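PDB 5XT2: response regulator FixJ from Bradyrhizobium japonicum, which switches on transcription of nifA and fixK once activated by FixL, pairing a receiver domain with a LuxR-type helix-turn-helix DNA-binding region. Local coordinates for residues S64-P69 / I89-G94. Sequence-based numbering, arbitrary orientation.
Sequences SDVRMP and ILIMTG. With MG (magnesium ion), chain F; FMT (formic acid), chain J.
V66 places CG1 between its backbone N and carbonyl carbon (chi1 67°), against CA and CB of T93, while I91 holds CG2 anti to its own backbone N and reaches CB of V66 at 3.4 Å; these two side chains cross at about a right angle. Parallel pairing of the strands sets the register, S64 opposite I91 and D65 opposite M92. S64 N donates to L90 O at 3.0 Å, M92 N returns a nearly straight bond to S64 O (2.9 Å, 173°), and V66 N closes the series on M92 O at 2.7 Å, lying in that carbonyl's plane. The two strands, joined through helix 73-82, form a beta-alpha-beta unit in the central parallel sheet of a CheY-like receiver domain, and the carboxy-terminal end of strand 61-65 carries the magnesium-binding D65. Its OD2 binds the ion at 2.2 Å, with D22 as a further ligand. OD1 of D65 accepts a hydrogen bond from R67 N, met from above the carboxylate plane, which makes an Asx turn; it also accepts one from a water that donates a second to M92 O, so the water bridges the carboxylate to the neighbouring strand. T93 OG1 donates to G94 O at 2.8 Å; a glycine in its place would probably cost V66 CG1 its contact with the threonine side chain and leave G94 O without that donor. On the T93 side, helix 98-106 brings L100 against V66 and V98 against T93.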
loop_
_atom_site.group_PDB
_atom_site.type_symbol
_atom_site.label_atom_id
_atom_site.label_comp_id
_atom_site.label_asym_id
_atom_site.label_seq_id
_atom_site.Cartn_x
_atom_site.Cartn_y
_atom_site.Cartn_z
ATOM N N SER A 64 9.040 -14.396 -3.104
ATOM C CA SER A 64 10.414 -14.087 -3.496
ATOM C C SER A 64 11.426 -15.039 -2.874
ATOM O O SER A 64 11.277 -15.473 -1.733
ATOM C CB SER A 64 10.822 -12.654 -3.116
ATOM O OG SER A 64 12.083 -12.266 -3.650
ATOM N N ASP A 65 12.492 -15.321 -3.622
ATOM C CA ASP A 65 13.624 -16.064 -3.082
ATOM C C ASP A 65 14.296 -15.228 -1.998
ATOM O O ASP A 65 14.647 -14.076 -2.233
ATOM C CB ASP A 65 14.559 -16.407 -4.255
ATOM C CG ASP A 65 15.991 -16.760 -3.866
ATOM O OD1 ASP A 65 16.310 -17.060 -2.677
ATOM O OD2 ASP A 65 16.819 -16.803 -4.820
ATOM N N VAL A 66 14.466 -15.784 -0.795
ATOM C CA VAL A 66 15.052 -14.956 0.278
ATOM C C VAL A 66 16.473 -14.525 -0.057
ATOM O O VAL A 66 17.016 -13.614 0.584
ATOM C CB VAL A 66 15.034 -15.674 1.659
ATOM C CG1 VAL A 66 15.959 -16.840 1.644
ATOM C CG2 VAL A 66 15.449 -14.704 2.800
ATOM N N ARG A 67 17.088 -15.126 -1.049
ATOM C CA ARG A 67 18.442 -14.775 -1.405
ATOM C C ARG A 67 18.524 -14.433 -2.890
ATOM O O ARG A 67 19.521 -14.715 -3.563
ATOM C CB ARG A 67 19.395 -15.909 -1.040
ATOM C CG ARG A 67 19.973 -15.697 0.374
ATOM C CD ARG A 67 20.749 -16.890 0.881
ATOM N NE ARG A 67 22.187 -16.630 0.819
ATOM C CZ ARG A 67 23.139 -17.560 0.896
ATOM N NH1 ARG A 67 22.838 -18.850 1.070
ATOM N NH2 ARG A 67 24.407 -17.192 0.803
ATOM N N MET A 68 17.476 -13.854 -3.433
ATOM C CA MET A 68 17.589 -13.334 -4.784
ATOM C C MET A 68 18.790 -12.387 -4.914
ATOM O O MET A 68 18.854 -11.386 -4.179
ATOM C CB MET A 68 16.319 -12.601 -5.156
ATOM C CG MET A 68 16.304 -12.153 -6.548
ATOM S SD MET A 68 15.808 -13.556 -7.553
ATOM C CE MET A 68 16.778 -13.185 -9.062
ATOM N N PRO A 69 19.727 -12.631 -5.832
ATOM C CA PRO A 69 20.860 -11.709 -6.018
ATOM C C PRO A 69 20.383 -10.296 -6.270
ATOM O O PRO A 69 19.549 -10.050 -7.149
ATOM C CB PRO A 69 21.574 -12.267 -7.249
ATOM C CG PRO A 69 20.933 -13.565 -7.561
ATOM C CD PRO A 69 19.573 -13.547 -6.972
ATOM N N ILE A 89 3.915 -10.015 0.978
ATOM C CA ILE A 89 5.170 -10.607 0.545
ATOM C C ILE A 89 5.376 -11.884 1.322
ATOM O O ILE A 89 5.385 -11.854 2.560
ATOM C CB ILE A 89 6.352 -9.650 0.765
ATOM C CG1 ILE A 89 6.131 -8.382 -0.058
ATOM C CG2 ILE A 89 7.687 -10.331 0.448
ATOM C CD1 ILE A 89 6.985 -7.271 0.452
ATOM N N LEU A 90 5.540 -12.991 0.599
ATOM C CA LEU A 90 5.936 -14.271 1.139
ATOM C C LEU A 90 7.387 -14.530 0.773
ATOM O O LEU A 90 7.805 -14.261 -0.351
ATOM C CB LEU A 90 5.059 -15.384 0.580
ATOM C CG LEU A 90 3.615 -15.136 0.969
ATOM C CD1 LEU A 90 2.672 -16.227 0.487
ATOM C CD2 LEU A 90 3.575 -15.076 2.462
ATOM N N ILE A 91 8.143 -15.098 1.706
ATOM C CA ILE A 91 9.567 -15.329 1.536
ATOM C C ILE A 91 9.810 -16.831 1.445
ATOM O O ILE A 91 9.350 -17.604 2.308
ATOM C CB ILE A 91 10.363 -14.716 2.695
ATOM C CG1 ILE A 91 10.185 -13.201 2.720
ATOM C CG2 ILE A 91 11.795 -14.970 2.483
ATOM C CD1 ILE A 91 10.761 -12.533 1.503
ATOM N N MET A 92 10.524 -17.250 0.400
ATOM C CA MET A 92 10.914 -18.634 0.208
ATOM C C MET A 92 12.358 -18.757 0.647
ATOM O O MET A 92 13.241 -18.030 0.137
ATOM C CB MET A 92 10.761 -19.032 -1.247
ATOM C CG MET A 92 9.336 -19.295 -1.641
ATOM S SD MET A 92 9.288 -19.817 -3.369
ATOM C CE MET A 92 10.285 -18.535 -4.183
ATOM N N THR A 93 12.601 -19.637 1.609
ATOM C CA THR A 93 13.928 -19.794 2.180
ATOM C C THR A 93 14.350 -21.270 2.222
ATOM O O THR A 93 13.515 -22.187 2.332
ATOM C CB THR A 93 13.954 -19.209 3.562
ATOM O OG1 THR A 93 15.238 -19.435 4.144
ATOM C CG2 THR A 93 12.941 -19.901 4.390
ATOM N N GLY A 94 15.654 -21.499 2.123
ATOM C CA GLY A 94 16.188 -22.770 2.509
ATOM C C GLY A 94 16.499 -22.783 4.003
ATOM O O GLY A 94 16.749 -21.729 4.578
HETATM MG MG MG F . 18.335 -18.114 -5.631
HETATM C C FMT J . 18.186 -21.758 -0.859
HETATM O O1 FMT J . 18.368 -21.662 -2.088
HETATM O O2 FMT J . 18.066 -20.781 -0.075
HETATM O O HOH W 1 15.209 -19.416 -1.770
HETATM O O HOH W 2 20.044 -16.945 -5.292
HETATM O O HOH W 3 18.043 -18.804 -3.614
HETATM O O HOH W 4 16.716 -19.396 -5.722
#